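Local coordinates for protein insulinase family protease (Yersinia pestis, PDB 3GO9) that binds zinc ions and is predicted to be a protease of the insulinase (M16) family, at residues Gln16-Gln21 with Tyr411-Gln416; Gln28-Leu31 with Phe35-Gln38; Ser81-Thr86 with Leu135-Gly140; Tyr174-Lys177 with Leu181-His184. All coordinates share one frame; numbering follows the deposited sequence.

Contact 1. Residues Gln16-Gln21 with Tyr411-Gln416; sequences QAEALQ and YQKLRQ
Glu18 and Leu20, on the irregular segment 16-21, face Lys413 and Leu414 of helix 408-421 with no backbone bonding between the segments, the nearest CA atoms, those of Leu20 and Tyr411, being 9.1 Å apart. The charged pair reaches across from opposite directions. Glu18 OE1 uses its syn lone pair, on the side of the other oxygen, to receive Lys413 NZ at 2.6 Å, forming a hydrogen-bonded salt bridge. The lysine chain leaves the helix extended, with CG anti to the backbone N, then bends at chi3 (72°), which sets CE as well as NZ against the carboxylate. OE1 also accepts a hydrogen bond from Gln410 NE2, from the residue just before the helical segment. Gln410 bonds to Ala19 O and Gln21 N as well, so one glutamine side chain binds the loop at three points, at Glu18, Ala19 and Gln21. One helix residue further on, Leu414 points at the loop with both methyls engaged. Its CD1 meets Leu20 CD2 at 3.7 Å, the two leucines crossing obliquely, while its CD2 lies 3.8 Å from Glu18 OE2. Both leucines also touch Leu286 of helix 283-309, which adds to the apolar patch beside the ion pair. The contact lies at the surface and fastens the loop leading into strand 26-30 to a helix almost 400 residues later. Two donors converging on Glu18 OE1, one of them a lysine ammonium, would probably favour the ionised carboxylate and fix the direction in which it points.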
# COMPACT_ATOMS: atom_id res chain seq x y z
N GLN A 16 -31.16 12.59 -4.12
CA GLN A 16 -29.85 12.85 -3.52
C GLN A 16 -29.26 11.60 -2.82
O GLN A 16 -29.97 10.67 -2.44
CB GLN A 16 -29.95 14.08 -2.57
CG GLN A 16 -30.41 15.36 -3.32
CD GLN A 16 -29.28 16.13 -4.06
OE1 GLN A 16 -29.54 17.10 -4.81
NE2 GLN A 16 -28.02 15.69 -3.86
N ALA A 17 -27.95 11.57 -2.71
CA ALA A 17 -27.28 10.57 -1.89
C ALA A 17 -26.77 11.18 -0.59
O ALA A 17 -26.48 12.37 -0.51
CB ALA A 17 -26.17 9.94 -2.67
N GLU A 18 -26.68 10.38 0.46
CA GLU A 18 -26.14 10.84 1.71
C GLU A 18 -24.64 11.15 1.55
O GLU A 18 -23.98 10.56 0.68
CB GLU A 18 -26.31 9.78 2.80
CG GLU A 18 -25.57 8.50 2.50
CD GLU A 18 -26.19 7.32 3.20
OE1 GLU A 18 -25.75 7.01 4.33
OE2 GLU A 18 -27.12 6.73 2.63
N ALA A 19 -24.15 12.00 2.45
CA ALA A 19 -22.74 12.27 2.59
C ALA A 19 -22.03 11.00 3.11
O ALA A 19 -22.52 10.35 4.03
CB ALA A 19 -22.48 13.38 3.54
N LEU A 20 -20.87 10.68 2.56
CA LEU A 20 -20.04 9.64 3.18
C LEU A 20 -19.57 10.08 4.56
O LEU A 20 -19.23 11.25 4.76
CB LEU A 20 -18.82 9.29 2.32
CG LEU A 20 -19.13 8.76 0.94
CD1 LEU A 20 -17.79 8.55 0.19
CD2 LEU A 20 -19.94 7.46 1.00
N GLN A 21 -19.55 9.15 5.51
CA GLN A 21 -19.19 9.36 6.90
C GLN A 21 -17.81 8.74 7.15
O GLN A 21 -17.67 7.53 7.14
CB GLN A 21 -20.19 8.61 7.82
CG GLN A 21 -21.62 9.08 7.80
CD GLN A 21 -22.53 8.16 8.63
OE1 GLN A 21 -22.06 7.50 9.57
NE2 GLN A 21 -23.81 8.07 8.25
N TYR A 411 -21.10 1.58 5.45
CA TYR A 411 -20.57 0.68 4.49
C TYR A 411 -21.60 -0.42 4.26
O TYR A 411 -21.95 -0.75 3.15
CB TYR A 411 -19.25 0.09 4.94
CG TYR A 411 -18.70 -0.94 4.00
CD1 TYR A 411 -17.72 -0.64 3.09
CD2 TYR A 411 -19.19 -2.25 4.02
CE1 TYR A 411 -17.23 -1.63 2.21
CE2 TYR A 411 -18.72 -3.21 3.16
CZ TYR A 411 -17.76 -2.89 2.25
OH TYR A 411 -17.31 -3.90 1.40
N GLN A 412 -22.10 -1.00 5.35
CA GLN A 412 -23.01 -2.14 5.20
C GLN A 412 -24.27 -1.76 4.39
O GLN A 412 -24.71 -2.49 3.49
CB GLN A 412 -23.37 -2.61 6.60
CG GLN A 412 -24.23 -3.80 6.65
CD GLN A 412 -24.51 -4.19 8.11
OE1 GLN A 412 -24.46 -5.35 8.48
NE2 GLN A 412 -24.75 -3.18 8.96
N LYS A 413 -24.82 -0.59 4.68
CA LYS A 413 -25.98 -0.10 4.02
C LYS A 413 -25.70 0.21 2.54
O LYS A 413 -26.44 -0.21 1.63
CB LYS A 413 -26.51 1.14 4.73
CG LYS A 413 -27.69 1.79 4.10
CD LYS A 413 -28.05 3.06 4.79
CE LYS A 413 -27.08 4.17 4.52
NZ LYS A 413 -27.34 5.31 5.45
N LEU A 414 -24.65 0.99 2.29
CA LEU A 414 -24.34 1.34 0.90
C LEU A 414 -23.96 0.12 0.06
O LEU A 414 -24.36 0.01 -1.11
CB LEU A 414 -23.25 2.41 0.88
CG LEU A 414 -23.67 3.78 1.44
CD1 LEU A 414 -22.46 4.80 1.34
CD2 LEU A 414 -24.83 4.41 0.73
N ARG A 415 -23.19 -0.81 0.63
CA ARG A 415 -22.75 -2.02 -0.09
C ARG A 415 -23.97 -2.92 -0.37
O ARG A 415 -24.11 -3.46 -1.48
CB ARG A 415 -21.73 -2.81 0.75
CG ARG A 415 -21.17 -4.07 0.04
CD ARG A 415 -20.27 -3.73 -1.04
NE ARG A 415 -19.72 -4.93 -1.63
CZ ARG A 415 -18.94 -4.97 -2.70
NH1 ARG A 415 -18.58 -3.87 -3.35
NH2 ARG A 415 -18.49 -6.14 -3.11
N GLN A 416 -24.86 -3.08 0.62
CA GLN A 416 -26.11 -3.82 0.37
C GLN A 416 -26.88 -3.20 -0.79
O GLN A 416 -27.44 -3.90 -1.64
CB GLN A 416 -27.04 -3.93 1.58
CG GLN A 416 -28.19 -4.93 1.38
CD GLN A 416 -27.67 -6.37 1.04
OE1 GLN A 416 -27.18 -7.08 1.92
NE2 GLN A 416 -27.74 -6.75 -0.24

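Contact 2. Residues Gln28-Leu31 with Phe35-Gln38; sequences QGKL and FSWQ
Trp37 lies flat across Gly29, its partner in a hydrogen-bonded antiparallel pair; the strand segments run at 166° to each other. From CB the side chain turns between its backbone N and carbonyl carbon (chi1 56°), which folds the indole over the neighbouring strand. CG and CD1 come first above the Gly29 carbonyl, CD1 at 3.6 Å from Gly29 O. NE1 and CE2 then pass over Gly29 CA, giving a CH-pi contact of 3.8 Å from that CA to the centroid of the five-membered ring. CZ2 carries the cover on over the same CA, and CE3 approaches Gly29 N. In the ring plane, NE1 donates to a water at 3.0 Å, which is weakly tied to Lys30 O, and Leu31 CD2 stands at the indole edge. The indole also touches Ala226 and Ile229 of helix 222-233.

On the other face of the strands, Lys30 NZ donates to Ser36 OG at 2.7 Å. Gln28 and Gln38 run side by side there with their amide planes nearly perpendicular (87°), and Gln38 OE1 is taken by Arg395. Beyond the strand ends, Leu31 N bonds to Phe35 O, and Leu31 CD1 packs against Phe35 CD2 at 3.9 Å. The arrangement is a beta hairpin at the border of the mixed sheet, with strand 26-30 outermost and strand 36-41 continuing the sheet to 212-218.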
# COMPACT_ATOMS: atom_id res chain seq x y z
N GLN A 28 -9.17 11.37 16.19
CA GLN A 28 -8.03 12.12 15.64
C GLN A 28 -7.81 13.41 16.37
O GLN A 28 -8.73 14.00 16.94
CB GLN A 28 -8.29 12.42 14.20
CG GLN A 28 -8.66 11.16 13.37
CD GLN A 28 -8.88 11.48 11.94
OE1 GLN A 28 -8.04 11.19 11.10
NE2 GLN A 28 -10.03 12.07 11.65
N GLY A 29 -6.58 13.85 16.42
CA GLY A 29 -6.29 15.15 16.99
C GLY A 29 -5.05 15.75 16.36
O GLY A 29 -4.33 15.09 15.58
N LYS A 30 -4.82 17.02 16.70
CA LYS A 30 -3.67 17.78 16.22
C LYS A 30 -3.12 18.56 17.42
O LYS A 30 -3.89 19.14 18.17
CB LYS A 30 -4.02 18.76 15.08
CG LYS A 30 -3.97 18.18 13.74
CD LYS A 30 -4.06 19.19 12.61
CE LYS A 30 -4.52 18.50 11.33
NZ LYS A 30 -3.48 17.64 10.69
N LEU A 31 -1.82 18.59 17.58
CA LEU A 31 -1.20 19.37 18.61
C LEU A 31 -0.97 20.78 18.05
O LEU A 31 -1.08 21.02 16.87
CB LEU A 31 0.11 18.77 19.09
CG LEU A 31 0.09 17.26 19.51
CD1 LEU A 31 1.42 16.77 20.04
CD2 LEU A 31 -1.01 17.03 20.56
N PHE A 35 1.55 18.62 14.83
CA PHE A 35 1.67 17.14 14.94
C PHE A 35 0.28 16.49 14.95
O PHE A 35 -0.61 16.96 15.62
CB PHE A 35 2.41 16.81 16.21
CG PHE A 35 2.77 15.36 16.35
CD1 PHE A 35 3.99 14.91 15.88
CD2 PHE A 35 1.90 14.47 16.95
CE1 PHE A 35 4.34 13.58 16.02
CE2 PHE A 35 2.25 13.11 17.10
CZ PHE A 35 3.48 12.67 16.64
N SER A 36 0.09 15.44 14.14
CA SER A 36 -1.22 14.78 14.01
C SER A 36 -1.18 13.43 14.64
O SER A 36 -0.14 12.75 14.62
CB SER A 36 -1.58 14.63 12.54
OG SER A 36 -1.74 15.92 11.92
N TRP A 37 -2.31 13.02 15.21
CA TRP A 37 -2.39 11.66 15.75
C TRP A 37 -3.77 11.06 15.47
O TRP A 37 -4.76 11.80 15.33
CB TRP A 37 -2.08 11.61 17.25
CG TRP A 37 -2.92 12.47 18.12
CD1 TRP A 37 -2.65 13.77 18.50
CD2 TRP A 37 -4.17 12.14 18.75
NE1 TRP A 37 -3.64 14.25 19.32
CE2 TRP A 37 -4.58 13.27 19.50
CE3 TRP A 37 -4.95 10.99 18.77
CZ2 TRP A 37 -5.77 13.29 20.26
CZ3 TRP A 37 -6.15 11.00 19.53
CH2 TRP A 37 -6.55 12.15 20.25
N GLN A 38 -3.79 9.72 15.40
CA GLN A 38 -5.00 8.99 15.12
C GLN A 38 -4.98 7.74 15.97
O GLN A 38 -3.99 7.05 16.01
CB GLN A 38 -5.12 8.64 13.65
CG GLN A 38 -5.05 9.78 12.68
CD GLN A 38 -5.37 9.40 11.24
OE1 GLN A 38 -5.95 8.32 10.95
NE2 GLN A 38 -4.97 10.26 10.33
O HOH W 1 -4.75 16.80 20.34

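Contact 3. Residues Ser81-Thr86 with Leu135-Gly140; sequences SSASFT and LSDTAG
Asp137 pushes its carboxylate into the bend formed by Ser82, Ala83, Ser84 and Phe85, where three donors take hold of it. OD2 accepts from Ser82 OG at 2.7 Å through its anti lone pair. The same oxygen receives Ser84 N at 2.9 Å on its syn side, 30° out of the carboxylate plane. OD1 turns its syn lone pair to Ser84 OG, also 2.7 Å away, so Ser84 holds both oxygens, one by its backbone and one by its hydroxyl. The bend is a type I beta turn, closed by Phe85 N to Ser82 O, and lies in the loop linking helices 70-80 and 87-95; the aspartate thus pins this connection, within the M16 family region, to the last turn of helix 125-140. Phe85 adds its ring edge: CD2 approaches Asp137 OD2 at 3.6 Å, with OD2 in the ring plane and the ring nearly perpendicular to the carboxylate (88°), an orientation in which ring hydrogens face the negative oxygen. Ser82 OG, which a chi1 of -161° turns toward the carboxylate, also accepts a hydrogen bond from a water at 2.8 Å. That water donates as well to Thr138 OG1, forming a second bridge from loop to helix.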
# COMPACT_ATOMS: atom_id res chain seq x y z
N SER A 81 21.43 4.40 19.12
CA SER A 81 21.37 5.03 20.43
C SER A 81 20.18 5.94 20.47
O SER A 81 19.80 6.51 19.42
CB SER A 81 22.67 5.77 20.73
OG SER A 81 22.63 7.09 20.31
N SER A 82 19.58 6.09 21.64
CA SER A 82 18.43 6.97 21.79
C SER A 82 18.53 7.70 23.11
O SER A 82 18.83 7.09 24.13
CB SER A 82 17.14 6.20 21.65
OG SER A 82 16.02 7.02 21.36
N ALA A 83 18.30 9.00 23.07
CA ALA A 83 18.67 9.86 24.23
C ALA A 83 18.04 9.42 25.57
O ALA A 83 18.70 9.56 26.63
CB ALA A 83 18.36 11.32 23.95
N SER A 84 16.84 8.87 25.56
CA SER A 84 16.14 8.51 26.77
C SER A 84 16.47 7.10 27.26
O SER A 84 15.89 6.65 28.25
CB SER A 84 14.64 8.57 26.57
OG SER A 84 14.20 9.88 26.21
N PHE A 85 17.40 6.43 26.60
CA PHE A 85 17.65 5.01 26.84
C PHE A 85 19.11 4.68 27.10
O PHE A 85 20.01 5.12 26.39
CB PHE A 85 17.28 4.20 25.60
CG PHE A 85 15.82 4.21 25.30
CD1 PHE A 85 15.03 3.12 25.59
CD2 PHE A 85 15.23 5.30 24.67
CE1 PHE A 85 13.66 3.12 25.30
CE2 PHE A 85 13.83 5.28 24.39
CZ PHE A 85 13.06 4.19 24.74
N THR A 86 19.37 3.83 28.09
CA THR A 86 20.64 3.10 28.09
C THR A 86 20.63 2.03 26.98
O THR A 86 19.58 1.66 26.49
CB THR A 86 20.88 2.37 29.43
OG1 THR A 86 19.92 1.33 29.59
CG2 THR A 86 20.82 3.36 30.59
N LEU A 135 10.00 7.06 20.09
CA LEU A 135 9.46 7.77 18.92
C LEU A 135 9.66 9.29 19.07
O LEU A 135 9.94 9.97 18.06
CB LEU A 135 7.98 7.48 18.72
CG LEU A 135 7.69 6.05 18.24
CD1 LEU A 135 6.19 5.72 18.43
CD2 LEU A 135 8.09 5.82 16.80
N SER A 136 9.51 9.81 20.28
CA SER A 136 9.79 11.27 20.52
C SER A 136 11.26 11.63 20.50
O SER A 136 11.64 12.69 19.98
CB SER A 136 9.06 11.79 21.74
OG SER A 136 9.38 11.09 22.93
N ASP A 137 12.11 10.75 21.00
CA ASP A 137 13.57 10.90 20.80
C ASP A 137 13.87 10.97 19.31
O ASP A 137 14.64 11.82 18.85
CB ASP A 137 14.37 9.70 21.37
CG ASP A 137 14.46 9.63 22.89
OD1 ASP A 137 14.05 10.58 23.62
OD2 ASP A 137 15.07 8.59 23.33
N THR A 138 13.29 10.06 18.52
CA THR A 138 13.60 10.02 17.12
C THR A 138 13.07 11.28 16.39
O THR A 138 13.77 11.87 15.54
CB THR A 138 12.95 8.77 16.52
OG1 THR A 138 13.52 7.59 17.12
CG2 THR A 138 13.16 8.69 15.05
N ALA A 139 11.86 11.69 16.77
CA ALA A 139 11.14 12.79 16.09
C ALA A 139 11.83 14.11 16.31
O ALA A 139 11.85 14.96 15.39
CB ALA A 139 9.72 12.90 16.58
N GLY A 140 12.37 14.31 17.50
CA GLY A 140 12.94 15.62 17.87
C GLY A 140 14.31 15.70 18.46
O GLY A 140 14.81 16.83 18.62
O HOH W 2 15.92 7.82 18.68

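Contact 4. Residues Tyr174-Lys177 with Leu181-His184; sequences YRLK and LIGH
Leu176 O accepts a hydrogen bond from the hydroxyl of Ser179, which lies between the two segments and itself receives Leu181 N, so this serine bridges the backbone where the chain leaves helix 170-175 and enters a type II beta turn, Leu181 to His184. The Ile182 CD1 methyl lies 3.4 Å from the same carbonyl oxygen, Leu176 O. The turn closes with His184 N bonded to Leu181 O at 3.1 Å, and Gly183 supplies the positive phi (74°) that its third position requires. No hydrogen bond joins the segments directly, and the side chains that meet are apolar.

Leu176 points at the turn, with CD2 on Leu181 and CB on Ile182. Its CD2 methyl presses on Leu181 CB at 3.5 Å and lies 3.9 Å from Leu181 CD1, the two side chains crossing at about a right angle. Both leucines also touch Tyr111. Arg175, in the helix, forms a salt bridge with Asp274, which ties the helix end to the five-stranded sheet, while His184 O ties the turn to Ser60 by accepting a hydrogen bond from Ser60 OG. Ile182 is exposed; its two bends (chi1 -57°, chi2 -52°) bring CD1 back to Leu176, where it ends 3.7 Å from Leu176 CB.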
# COMPACT_ATOMS: atom_id res chain seq x y z
N TYR A 174 11.84 -0.31 -14.89
CA TYR A 174 11.03 0.06 -16.07
C TYR A 174 9.93 1.04 -15.72
O TYR A 174 9.78 2.08 -16.36
CB TYR A 174 10.44 -1.23 -16.69
CG TYR A 174 9.62 -0.96 -17.91
CD1 TYR A 174 10.22 -0.60 -19.13
CD2 TYR A 174 8.27 -1.00 -17.88
CE1 TYR A 174 9.48 -0.36 -20.28
CE2 TYR A 174 7.50 -0.72 -19.03
CZ TYR A 174 8.11 -0.40 -20.21
OH TYR A 174 7.36 -0.11 -21.33
N ARG A 175 9.18 0.73 -14.66
CA ARG A 175 8.05 1.51 -14.29
C ARG A 175 8.39 2.94 -13.89
O ARG A 175 7.58 3.83 -14.14
CB ARG A 175 7.24 0.82 -13.18
CG ARG A 175 5.89 1.42 -12.89
CD ARG A 175 4.90 1.23 -14.01
NE ARG A 175 3.70 2.07 -13.91
CZ ARG A 175 3.64 3.36 -14.28
NH1 ARG A 175 4.72 4.02 -14.68
NH2 ARG A 175 2.49 3.99 -14.18
N LEU A 176 9.58 3.13 -13.32
CA LEU A 176 10.11 4.43 -12.91
C LEU A 176 10.40 5.38 -14.08
O LEU A 176 10.56 6.59 -13.91
CB LEU A 176 11.42 4.21 -12.19
CG LEU A 176 11.41 3.77 -10.74
CD1 LEU A 176 12.85 3.46 -10.30
CD2 LEU A 176 10.85 4.90 -9.87
N LYS A 177 10.54 4.84 -15.29
CA LYS A 177 10.97 5.72 -16.41
C LYS A 177 9.95 6.85 -16.65
O LYS A 177 8.71 6.67 -16.64
CB LYS A 177 11.22 4.93 -17.68
CG LYS A 177 12.37 3.96 -17.62
CD LYS A 177 12.51 3.20 -18.89
CE LYS A 177 13.87 2.47 -18.93
NZ LYS A 177 13.89 1.43 -19.99
N LEU A 181 11.01 10.19 -9.81
CA LEU A 181 11.61 9.34 -8.79
C LEU A 181 12.98 8.85 -9.21
O LEU A 181 13.73 8.26 -8.42
CB LEU A 181 10.71 8.17 -8.51
CG LEU A 181 9.25 8.48 -8.13
CD1 LEU A 181 8.58 7.19 -7.68
CD2 LEU A 181 9.24 9.57 -7.12
N ILE A 182 13.32 9.07 -10.48
CA ILE A 182 14.66 8.75 -10.98
C ILE A 182 15.76 9.47 -10.25
O ILE A 182 15.79 10.70 -10.09
CB ILE A 182 14.77 9.10 -12.50
CG1 ILE A 182 13.72 8.35 -13.25
CG2 ILE A 182 16.12 8.68 -13.01
CD1 ILE A 182 13.76 6.91 -12.96
N GLY A 183 16.79 8.71 -9.89
CA GLY A 183 17.89 9.24 -9.14
C GLY A 183 17.62 9.53 -7.68
O GLY A 183 18.50 10.03 -6.95
N HIS A 184 16.45 9.11 -7.21
CA HIS A 184 16.08 9.15 -5.81
C HIS A 184 15.78 7.79 -5.21
O HIS A 184 14.87 7.66 -4.37
CB HIS A 184 14.87 10.05 -5.63
CG HIS A 184 15.16 11.49 -5.95
ND1 HIS A 184 15.89 12.28 -5.09
CD2 HIS A 184 14.85 12.26 -7.01
CE1 HIS A 184 16.02 13.49 -5.62
NE2 HIS A 184 15.38 13.50 -6.77

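Contact 1 joins segments 390 residues apart, and the other three contacts fall between them in sequence. Contacts 2 and 3 are neighbours, with centres 20 Å apart and nearest atoms about 5 Å apart; helix 222-233 serves both, touching Trp37 and Leu31 in one and Ser136 and Leu135 in the other. Contact 4 lies across the chain's centre from contact 1, about 39 Å away between centres. Of the bound zinc ions, one is about 10 Å from the Lys413 side chain of contact 1. Another is held by His72, on the helix preceding loop 81-86 of contact 3, together with Asp158 and Ile160.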